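Side-chain contacts in putative cytochrome P450 YjiB (Bacillus subtilis subsp. subtilis, PDB 4RM4), which probably acts as a haem-dependent monooxygenase that inserts an oxygen atom into organic substrates, as in other cytochromes P450: residues 148-153 and 192-197; 163-168 and 186-191; 250-255 and 371-376; 262-267 and 330-335. All coordinates share one frame; numbering follows the deposited sequence.

How the contacts relate
Contacts 1 and 2 share helix 177-204 and pack it against residues 148-153 and against the end of helix 155-165; their centres are 15 Å apart, and contact 2 is nested inside the chain loop closed by contact 1. Contacts 3 and 4 form a second pair, with centres 13 Å apart, and touch directly through I255 and L265. Contacts 1 and 4 lie on opposite sides of the chain's centre, 39 Å apart between centres. Contact 1 is the buried one and purely apolar. Contacts 2 and 3 are partly buried and bring cysteine or methionine sulfur into the packing. Contact 4 adds a salt bridge where an apolar patch meets the exposed R333.

Contact 1 of 4, residues 148-153 and 192-197; sequences LGVPSA and AAFFAG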
# COMPACT_ATOMS: atom_id res chain seq x y z
N LEU A 148 13.41 -3.76 9.48
CA LEU A 148 14.62 -3.62 8.66
C LEU A 148 15.89 -3.51 9.49
O LEU A 148 16.96 -3.24 8.95
CB LEU A 148 14.53 -2.41 7.74
CG LEU A 148 13.72 -2.66 6.47
CD1 LEU A 148 13.47 -1.35 5.74
CD2 LEU A 148 14.46 -3.64 5.58
N GLY A 149 15.75 -3.68 10.80
CA GLY A 149 16.91 -3.68 11.68
C GLY A 149 17.59 -2.33 11.83
O GLY A 149 18.78 -2.26 12.13
N VAL A 150 16.83 -1.26 11.62
CA VAL A 150 17.36 0.08 11.83
C VAL A 150 17.71 0.25 13.30
O VAL A 150 16.84 0.08 14.16
CB VAL A 150 16.34 1.15 11.42
CG1 VAL A 150 16.84 2.54 11.77
CG2 VAL A 150 16.04 1.05 9.92
N PRO A 151 18.98 0.54 13.61
CA PRO A 151 19.33 0.69 15.03
C PRO A 151 18.51 1.80 15.66
O PRO A 151 18.30 2.84 15.04
CB PRO A 151 20.82 1.05 14.99
CG PRO A 151 21.03 1.65 13.65
CD PRO A 151 20.10 0.90 12.72
N SER A 152 18.04 1.57 16.89
CA SER A 152 17.12 2.50 17.55
C SER A 152 17.71 3.89 17.72
O SER A 152 16.97 4.88 17.80
CB SER A 152 16.66 1.93 18.90
OG SER A 152 17.76 1.64 19.74
N ALA A 153 19.03 3.98 17.77
CA ALA A 153 19.69 5.27 17.90
C ALA A 153 19.84 5.98 16.55
O ALA A 153 20.60 6.94 16.43
CB ALA A 153 21.04 5.13 18.59
N ALA A 192 20.55 4.10 0.29
CA ALA A 192 21.44 3.05 -0.18
C ALA A 192 22.66 2.86 0.72
O ALA A 192 22.94 1.74 1.17
CB ALA A 192 21.88 3.33 -1.61
N ALA A 193 23.38 3.94 1.00
CA ALA A 193 24.56 3.90 1.87
C ALA A 193 24.21 3.46 3.28
O ALA A 193 24.95 2.72 3.92
CB ALA A 193 25.28 5.25 1.88
N PHE A 194 23.06 3.92 3.77
CA PHE A 194 22.61 3.56 5.10
C PHE A 194 22.31 2.06 5.15
O PHE A 194 22.78 1.36 6.06
CB PHE A 194 21.36 4.38 5.47
CG PHE A 194 20.81 4.08 6.85
CD1 PHE A 194 19.78 3.17 7.02
CD2 PHE A 194 21.30 4.74 7.96
CE1 PHE A 194 19.26 2.91 8.28
CE2 PHE A 194 20.80 4.49 9.22
CZ PHE A 194 19.77 3.57 9.38
N PHE A 195 21.55 1.57 4.17
CA PHE A 195 21.24 0.14 4.12
C PHE A 195 22.52 -0.68 3.94
O PHE A 195 22.63 -1.78 4.46
CB PHE A 195 20.25 -0.19 2.99
CG PHE A 195 18.83 0.19 3.29
CD1 PHE A 195 18.23 -0.16 4.50
CD2 PHE A 195 18.08 0.91 2.37
CE1 PHE A 195 16.92 0.20 4.77
CE2 PHE A 195 16.78 1.28 2.65
CZ PHE A 195 16.20 0.92 3.84
N ALA A 196 23.48 -0.15 3.18
CA ALA A 196 24.76 -0.84 3.00
C ALA A 196 25.39 -1.09 4.35
O ALA A 196 25.89 -2.18 4.63
CB ALA A 196 25.70 -0.01 2.11
N GLY A 197 25.37 -0.07 5.20
CA GLY A 197 25.92 -0.20 6.54
C GLY A 197 25.21 -1.25 7.38
O GLY A 197 25.86 -2.05 8.05
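The ring of F194 is met at its edge by V150: CG1 lies near the ring plane, 3.9 Å from F194 CZ, and the two side chains run at about a right angle. P151 reaches the same atom from an oblique direction, its CD 4.3 Å from F194 CZ. The F195 ring is likewise approached obliquely, by L148 CD1 at 3.9 Å from F195 CE1. W161 of helix 155-165 packs edge-to-face with F194, while F158 touches both V150 and F195. With CG anti to the backbone N (chi1 -180°), F194 reaches out from helix 177-204 to the loop, and V150 presents both methyls to it, CG2 lying 4.1 Å from F194 CE1. G149, with positive phi, is the C-prime residue of a Schellman motif that ends helix 138-147, and the chain turns there between L148 and V150. L148 and F195 also touch C233 of helix 226-257, and the L148 side chain is about 7 Å from the bound haem. The side-chain touches across the 172 Å² interface are all carbon to carbon; with nearest approaches of 3.9 Å or more and no polar pair, the attraction is consistent with dispersion and the burial of apolar surface.

Contact 2 of 4, residues 163-168 and 186-191; sequences DLLVST and KCEEEL
C187 places SG anti to its backbone N (chi1 173°), which carries the sulfur from helix 177-204 towards the end of helix 155-165, where L164 and L165 both have CG anti to the carbonyl carbon. The consequence differs for the two leucines. L164 sets out toward the other helix and makes its closest approach with the base of the side chain: CB is 3.9 Å from C187 SG. L165 starts off to one side and arrives with a branch tip, its CD2 lying 4.2 Å from C187 SG. The sulfur is therefore touched by a methylene and a methyl from consecutive residues. The small cysteine side chain fits the close approach of the backbones, with the CA atoms of L164 and C187 7.0 Å apart. E188 adds a looser contact, its OE1 4.4 Å from L165 CD2, a carboxylate oxygen beside a methyl with no polar bond between them. Three residues on from L164, S167 OG donates to L164 O at 3.0 Å, tilted 27° from the carbonyl plane, which ties the following chain back to L164. In the P450 fold these two helices correspond to F and G, which typically roof the substrate pocket. W161 of helix 155-165 packs on C187 and L191, and its NE1 bonds to E190 OE1. Helix 226-257 packs against the same pair, with L165 resting on L237 and V238 and E188 on T234, so the contact joins three helices.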
# COMPACT_ATOMS: atom_id res chain seq x y z
N ASP A 163 9.90 10.43 5.07
CA ASP A 163 9.10 11.61 4.75
C ASP A 163 9.40 12.13 3.35
O ASP A 163 8.50 12.49 2.60
CB ASP A 163 9.35 12.74 5.75
CG ASP A 163 8.79 12.44 7.11
OD1 ASP A 163 7.92 11.54 7.20
OD2 ASP A 163 9.20 13.10 8.09
N LEU A 164 10.69 12.17 3.03
CA LEU A 164 11.13 12.65 1.73
C LEU A 164 10.62 11.75 0.62
O LEU A 164 10.40 12.21 -0.50
CB LEU A 164 12.66 12.71 1.69
CG LEU A 164 13.28 13.93 2.36
CD1 LEU A 164 14.77 13.71 2.62
CD2 LEU A 164 13.04 15.16 1.51
N LEU A 165 10.45 10.47 0.92
CA LEU A 165 10.01 9.51 -0.09
C LEU A 165 8.59 9.78 -0.57
O LEU A 165 8.23 9.39 -1.69
CB LEU A 165 10.13 8.08 0.44
CG LEU A 165 11.52 7.48 0.39
CD1 LEU A 165 11.49 6.04 0.89
CD2 LEU A 165 12.06 7.56 -1.03
N VAL A 166 7.78 10.43 0.26
CA VAL A 166 6.39 10.70 -0.09
C VAL A 166 6.11 12.19 -0.26
O VAL A 166 4.95 12.63 -0.20
CB VAL A 166 5.42 10.14 0.96
CG1 VAL A 166 5.67 8.65 1.17
CG2 VAL A 166 5.54 10.91 2.28
N SER A 167 7.16 12.98 -0.47
CA SER A 167 7.00 14.41 -0.70
C SER A 167 6.56 14.64 -2.14
O SER A 167 6.97 13.92 -3.05
CB SER A 167 8.29 15.17 -0.39
OG SER A 167 9.33 14.84 -1.31
N THR A 168 5.73 15.66 -2.34
CA THR A 168 5.17 15.95 -3.65
C THR A 168 6.17 16.69 -4.54
O THR A 168 6.98 17.48 -4.04
CB THR A 168 3.90 16.80 -3.53
OG1 THR A 168 4.25 18.10 -3.01
CG2 THR A 168 2.91 16.14 -2.58
N LYS A 186 19.04 12.05 -4.36
CA LYS A 186 19.81 12.36 -3.16
C LYS A 186 19.33 11.48 -2.00
O LYS A 186 20.12 10.78 -1.37
CB LYS A 186 19.63 13.84 -2.80
CG LYS A 186 20.66 14.38 -1.82
CD LYS A 186 20.38 15.85 -1.51
CE LYS A 186 21.44 16.45 -0.60
NZ LYS A 186 21.16 17.89 -0.29
N CYS A 187 18.03 11.51 -1.75
CA CYS A 187 17.44 10.74 -0.67
C CYS A 187 17.71 9.24 -0.83
O CYS A 187 18.10 8.57 0.12
CB CYS A 187 15.93 10.99 -0.60
SG CYS A 187 15.09 9.92 0.57
N GLU A 188 17.51 8.74 -2.04
CA GLU A 188 17.69 7.32 -2.32
C GLU A 188 19.15 6.90 -2.18
O GLU A 188 19.44 5.80 -1.72
CB GLU A 188 17.16 6.99 -3.72
CG GLU A 188 16.73 5.54 -3.91
CD GLU A 188 15.38 5.41 -4.61
OE1 GLU A 188 14.51 6.30 -4.42
OE2 GLU A 188 15.18 4.42 -5.35
N GLU A 189 20.07 7.78 -2.56
CA GLU A 189 21.50 7.49 -2.46
C GLU A 189 21.93 7.46 -1.00
O GLU A 189 22.82 6.70 -0.62
CB GLU A 189 22.32 8.52 -3.24
CG GLU A 189 21.96 8.64 -4.72
CD GLU A 189 22.40 7.45 -5.55
OE1 GLU A 189 23.62 7.26 -5.74
OE2 GLU A 189 21.52 6.69 -6.01
N GLU A 190 21.28 8.29 -0.18
CA GLU A 190 21.54 8.27 1.26
C GLU A 190 20.95 7.01 1.89
O GLU A 190 21.54 6.44 2.82
CB GLU A 190 21.00 9.52 1.94
CG GLU A 190 21.81 10.79 1.66
CD GLU A 190 21.20 12.05 2.26
OE1 GLU A 190 20.13 11.96 2.90
OE2 GLU A 190 21.80 13.13 2.10
N LEU A 191 19.79 6.57 1.40
CA LEU A 191 19.20 5.32 1.88
C LEU A 191 20.08 4.13 1.54
O LEU A 191 20.30 3.27 2.37
CB LEU A 191 17.79 5.10 1.32
CG LEU A 191 16.63 5.71 2.10
CD1 LEU A 191 16.54 5.14 3.50
CD2 LEU A 191 16.79 7.21 2.14

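Contact 3 of 4, residues 250-255 and 371-376; sequences NAMYSI and PHMECV
Y253 leaves helix 226-257 with CG anti to its backbone N (chi1 -173°), and the approach to C375 can be traced outward along it. CB and CG stay 6.4 and 5.6 Å from C375 SG. CD1 comes within 4.4 Å of C375 SG, and CE1 makes the closest contact with C375 SG at 4.0 Å. Past that point the ring turns away again: the phenol OH is 5.3 Å from C375 SG. One side of the ring, from CD1 to CE1, thus carries the contact. SG stands 5.1 Å from the Y253 ring centroid and 63° off the ring normal, an oblique sulfur-aromatic contact. Y24 packs edge-to-face on the same tyrosine. Deeper in, M252 CE meets M373 SD at 4.3 Å, a methyl against a thioether. F392 of strand 389-395 touches M252 and C375, and L366 and Y262 each touch both methionines. This packing joins the long central helix of the family to the start of strand 374-380. Only sulfur, methyl and aromatic carbon take part across the interface, so the attraction is dispersive with a modest sulfur-ring component; the 100 Å² buried and the small number of close atom pairs suggest that surrounding residues supply much of the packing.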
# COMPACT_ATOMS: atom_id res chain seq x y z
N ASN A 250 -8.29 4.77 5.83
CA ASN A 250 -9.47 4.49 5.02
C ASN A 250 -10.40 3.48 5.70
O ASN A 250 -11.62 3.60 5.60
CB ASN A 250 -9.08 3.94 3.63
CG ASN A 250 -8.37 4.97 2.76
OD1 ASN A 250 -8.32 6.15 3.06
ND2 ASN A 250 -7.83 4.49 1.64
N ALA A 251 -9.82 2.49 6.39
CA ALA A 251 -10.62 1.50 7.12
C ALA A 251 -11.37 2.14 8.28
O ALA A 251 -12.56 1.89 8.49
CB ALA A 251 -9.72 0.38 7.65
N MET A 252 -10.69 2.98 9.05
CA MET A 252 -11.38 3.68 10.13
C MET A 252 -12.49 4.58 9.61
O MET A 252 -13.54 4.71 10.24
CB MET A 252 -10.42 4.49 10.98
CG MET A 252 -9.63 3.69 11.98
SD MET A 252 -10.67 2.58 12.94
CE MET A 252 -12.10 3.60 13.31
N TYR A 253 -12.24 5.24 8.47
CA TYR A 253 -13.25 6.13 7.91
C TYR A 253 -14.46 5.32 7.51
O TYR A 253 -15.60 5.68 7.84
CB TYR A 253 -12.73 6.90 6.69
CG TYR A 253 -13.67 7.97 6.18
CD1 TYR A 253 -13.58 9.29 6.63
CD2 TYR A 253 -14.65 7.67 5.24
CE1 TYR A 253 -14.44 10.26 6.16
CE2 TYR A 253 -15.50 8.64 4.75
CZ TYR A 253 -15.40 9.93 5.22
OH TYR A 253 -16.26 10.88 4.75
N SER A 254 -14.22 4.21 6.80
CA SER A 254 -15.32 3.35 6.36
C SER A 254 -16.10 2.81 7.55
O SER A 254 -17.34 2.73 7.52
CB SER A 254 -14.80 2.19 5.51
OG SER A 254 -14.04 2.66 4.41
N ILE A 255 -15.37 2.43 8.60
CA ILE A 255 -16.00 1.91 9.81
C ILE A 255 -16.90 2.95 10.48
O ILE A 255 -18.02 2.65 10.88
CB ILE A 255 -14.96 1.33 10.81
CG1 ILE A 255 -14.48 -0.03 10.32
CG2 ILE A 255 -15.57 1.19 12.21
CD1 ILE A 255 -13.08 -0.49 10.90
N PRO A 371 -14.17 4.13 23.45
CA PRO A 371 -15.55 3.63 23.46
C PRO A 371 -16.36 4.20 22.30
O PRO A 371 -17.16 3.49 21.69
CB PRO A 371 -16.09 4.13 24.82
CG PRO A 371 -15.20 5.26 25.20
CD PRO A 371 -13.85 4.92 24.65
N HIS A 372 -16.14 5.47 21.99
CA HIS A 372 -16.88 6.12 20.92
C HIS A 372 -16.00 7.11 20.17
O HIS A 372 -15.12 7.74 20.74
CB HIS A 372 -18.13 6.81 21.46
CG HIS A 372 -18.80 7.71 20.47
ND1 HIS A 372 -19.71 7.25 19.54
CD2 HIS A 372 -18.69 9.05 20.26
CE1 HIS A 372 -20.13 8.26 18.80
NE2 HIS A 372 -19.53 9.36 19.22
N MET A 373 -16.26 7.25 18.87
CA MET A 373 -15.45 8.09 18.01
C MET A 373 -16.34 8.63 16.89
O MET A 373 -17.24 7.94 16.42
CB MET A 373 -14.30 7.25 17.45
CG MET A 373 -13.19 8.01 16.80
SD MET A 373 -11.93 6.87 16.16
CE MET A 373 -11.08 6.37 17.65
N GLU A 374 -16.12 9.88 16.50
CA GLU A 374 -16.92 10.51 15.46
C GLU A 374 -16.04 11.34 14.54
O GLU A 374 -15.09 11.99 14.99
CB GLU A 374 -18.03 11.38 16.07
CG GLU A 374 -18.71 12.30 15.07
CD GLU A 374 -19.92 13.02 15.64
OE1 GLU A 374 -20.34 14.04 15.05
OE2 GLU A 374 -20.46 12.56 16.66
N CYS A 375 -16.34 11.31 13.25
CA CYS A 375 -15.57 12.07 12.29
C CYS A 375 -15.90 13.56 12.36
O CYS A 375 -17.06 13.96 12.27
CB CYS A 375 -15.81 11.55 10.88
SG CYS A 375 -14.71 12.26 9.64
N VAL A 376 -14.86 14.38 12.51
CA VAL A 376 -15.02 15.82 12.51
C VAL A 376 -14.70 16.42 11.14
O VAL A 376 -15.51 17.17 10.58
CB VAL A 376 -14.15 16.50 13.58
CG1 VAL A 376 -14.37 18.01 13.57
CG2 VAL A 376 -14.47 15.92 14.96

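Contact 4 of 4, residues 262-267 and 330-335; sequences YEELRS and FDIRRH
L265 of helix 261-267 and I332 mark the closest approach of the two backbones, 9.3 Å between CA atoms, and I332 sits within a type I beta turn from D331 to R334. An Asx turn overlaps it: R333 N donates to D331 OD1 at 2.9 Å, meeting that oxygen from well above the carboxylate plane, while R334 N closes the beta turn on D331 O. In the P450 fold these turn residues belong to the chain leading to the haem-binding loop, and the helix matches the short J helix. Side chains bridge the gap in two layers. The inner one is apolar, with L265 CD2 4.2 Å from I332 CD1; L265 also packs on I255 and I367, and I332 on A275, which ties the layer to three further helices. The outer layer is ionic. E264 bends at chi2 (81°), bringing its carboxylate across to R333, whose chain is extended from CG to NE. A salt bridge joins E264 OE2 to the guanidinium edge at R333 NH2, 3.1 Å away. The hydrogen bond within it is weak, with an N-H...O angle of 127°. The two planes are 59° apart and E264 OE1 stays 4.0 Å from R333 NH2, so one oxygen and one nitrogen make the bridge. Next along, R334 makes a salt bridge to E278, consistent with the family's E-R-R triad, in which E278 and R281 are the ExxR pair. The two layers meet at I332 CD1, which lies 4.3 Å above the R333 guanidinium plane, offset toward its rim.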
# COMPACT_ATOMS: atom_id res chain seq x y z
N TYR A 262 -18.70 0.24 14.23
CA TYR A 262 -17.69 0.54 15.25
C TYR A 262 -17.98 -0.25 16.52
O TYR A 262 -17.10 -0.88 17.10
CB TYR A 262 -17.65 2.04 15.56
CG TYR A 262 -16.47 2.50 16.43
CD1 TYR A 262 -15.32 3.02 15.85
CD2 TYR A 262 -16.52 2.41 17.82
CE1 TYR A 262 -14.24 3.45 16.65
CE2 TYR A 262 -15.45 2.82 18.61
CZ TYR A 262 -14.32 3.33 18.02
OH TYR A 262 -13.26 3.76 18.81
N GLU A 263 -19.24 -0.21 16.94
CA GLU A 263 -19.68 -0.86 18.16
C GLU A 263 -19.61 -2.38 18.03
O GLU A 263 -19.24 -3.09 18.98
CB GLU A 263 -21.11 -0.43 18.48
CG GLU A 263 -21.29 1.08 18.67
CD GLU A 263 -20.82 1.93 17.49
OE1 GLU A 263 -21.12 1.61 16.31
OE2 GLU A 263 -20.16 2.96 17.75
N GLU A 264 -19.98 -2.88 16.86
CA GLU A 264 -19.94 -4.32 16.58
C GLU A 264 -18.50 -4.83 16.64
O GLU A 264 -18.24 -5.89 17.21
CB GLU A 264 -20.56 -4.63 15.22
CG GLU A 264 -20.39 -6.07 14.75
CD GLU A 264 -21.41 -7.03 15.36
OE1 GLU A 264 -22.39 -6.58 16.01
OE2 GLU A 264 -21.24 -8.26 15.18
N LEU A 265 -17.58 -4.08 16.05
CA LEU A 265 -16.16 -4.47 16.09
C LEU A 265 -15.61 -4.40 17.51
O LEU A 265 -14.83 -5.25 17.92
CB LEU A 265 -15.31 -3.61 15.14
CG LEU A 265 -15.47 -3.96 13.65
CD1 LEU A 265 -14.65 -3.03 12.73
CD2 LEU A 265 -15.11 -5.42 13.42
N ARG A 266 -16.01 -3.39 18.27
CA ARG A 266 -15.57 -3.29 19.65
C ARG A 266 -16.05 -4.50 20.47
O ARG A 266 -15.31 -5.03 21.29
CB ARG A 266 -16.03 -1.98 20.29
CG ARG A 266 -15.39 -1.69 21.63
CD ARG A 266 -15.34 -0.20 21.92
NE ARG A 266 -14.30 0.10 22.90
CZ ARG A 266 -14.49 0.20 24.21
NH1 ARG A 266 -15.71 0.01 24.71
NH2 ARG A 266 -13.48 0.48 25.02
N SER A 267 -17.30 -4.92 20.25
CA SER A 267 -17.86 -6.07 20.95
C SER A 267 -17.33 -7.41 20.42
O SER A 267 -17.22 -8.38 21.17
CB SER A 267 -19.39 -6.07 20.85
OG SER A 267 -19.95 -5.00 21.58
N PHE A 330 -20.55 -1.19 2.34
CA PHE A 330 -19.42 -1.61 3.16
C PHE A 330 -19.90 -2.66 4.15
O PHE A 330 -20.52 -2.35 5.17
CB PHE A 330 -18.79 -0.40 3.86
CG PHE A 330 -17.62 -0.75 4.76
CD1 PHE A 330 -16.39 -1.10 4.22
CD2 PHE A 330 -17.75 -0.69 6.14
CE1 PHE A 330 -15.31 -1.40 5.06
CE2 PHE A 330 -16.70 -1.01 6.97
CZ PHE A 330 -15.47 -1.36 6.42
N ASP A 331 -19.62 -3.92 3.81
CA ASP A 331 -20.13 -5.09 4.52
C ASP A 331 -18.95 -5.86 5.11
O ASP A 331 -18.29 -6.64 4.41
CB ASP A 331 -20.89 -5.97 3.51
CG ASP A 331 -21.49 -7.21 4.15
OD1 ASP A 331 -21.27 -7.45 5.35
OD2 ASP A 331 -22.17 -7.97 3.42
N ILE A 332 -18.68 -5.64 6.39
CA ILE A 332 -17.55 -6.31 7.03
C ILE A 332 -17.65 -7.83 7.03
O ILE A 332 -16.68 -8.52 7.35
CB ILE A 332 -17.35 -5.85 8.49
CG1 ILE A 332 -18.58 -6.20 9.32
CG2 ILE A 332 -17.06 -4.35 8.56
CD1 ILE A 332 -18.35 -6.06 10.81
N ARG A 333 -18.82 -8.36 6.68
CA ARG A 333 -19.00 -9.80 6.63
C ARG A 333 -18.91 -10.37 5.21
O ARG A 333 -19.08 -11.58 5.00
CB ARG A 333 -20.34 -10.19 7.26
CG ARG A 333 -20.41 -9.90 8.74
CD ARG A 333 -21.78 -10.23 9.32
NE ARG A 333 -21.90 -9.73 10.68
CZ ARG A 333 -22.19 -8.46 10.98
NH1 ARG A 333 -22.39 -7.59 10.00
NH2 ARG A 333 -22.27 -8.07 12.25
N ARG A 334 -18.64 -9.51 4.23
CA ARG A 334 -18.58 -9.97 2.85
C ARG A 334 -17.63 -11.15 2.69
O ARG A 334 -16.43 -11.05 2.96
CB ARG A 334 -18.18 -8.82 1.93
CG ARG A 334 -18.16 -9.16 0.45
CD ARG A 334 -17.70 -7.94 -0.34
NE ARG A 334 -18.58 -6.80 -0.12
CZ ARG A 334 -19.69 -6.58 -0.82
NH1 ARG A 334 -20.03 -7.44 -1.77
NH2 ARG A 334 -20.44 -5.51 -0.59
N HIS A 335 -18.17 -12.28 2.24
CA HIS A 335 -17.37 -13.49 2.04
C HIS A 335 -17.99 -14.41 0.99
O HIS A 335 -19.17 -14.73 1.07
CB HIS A 335 -17.20 -14.24 3.37
CG HIS A 335 -15.97 -15.10 3.41
ND1 HIS A 335 -16.02 -16.47 3.54
CD2 HIS A 335 -14.66 -14.78 3.33
CE1 HIS A 335 -14.79 -16.96 3.54
NE2 HIS A 335 -13.94 -15.95 3.42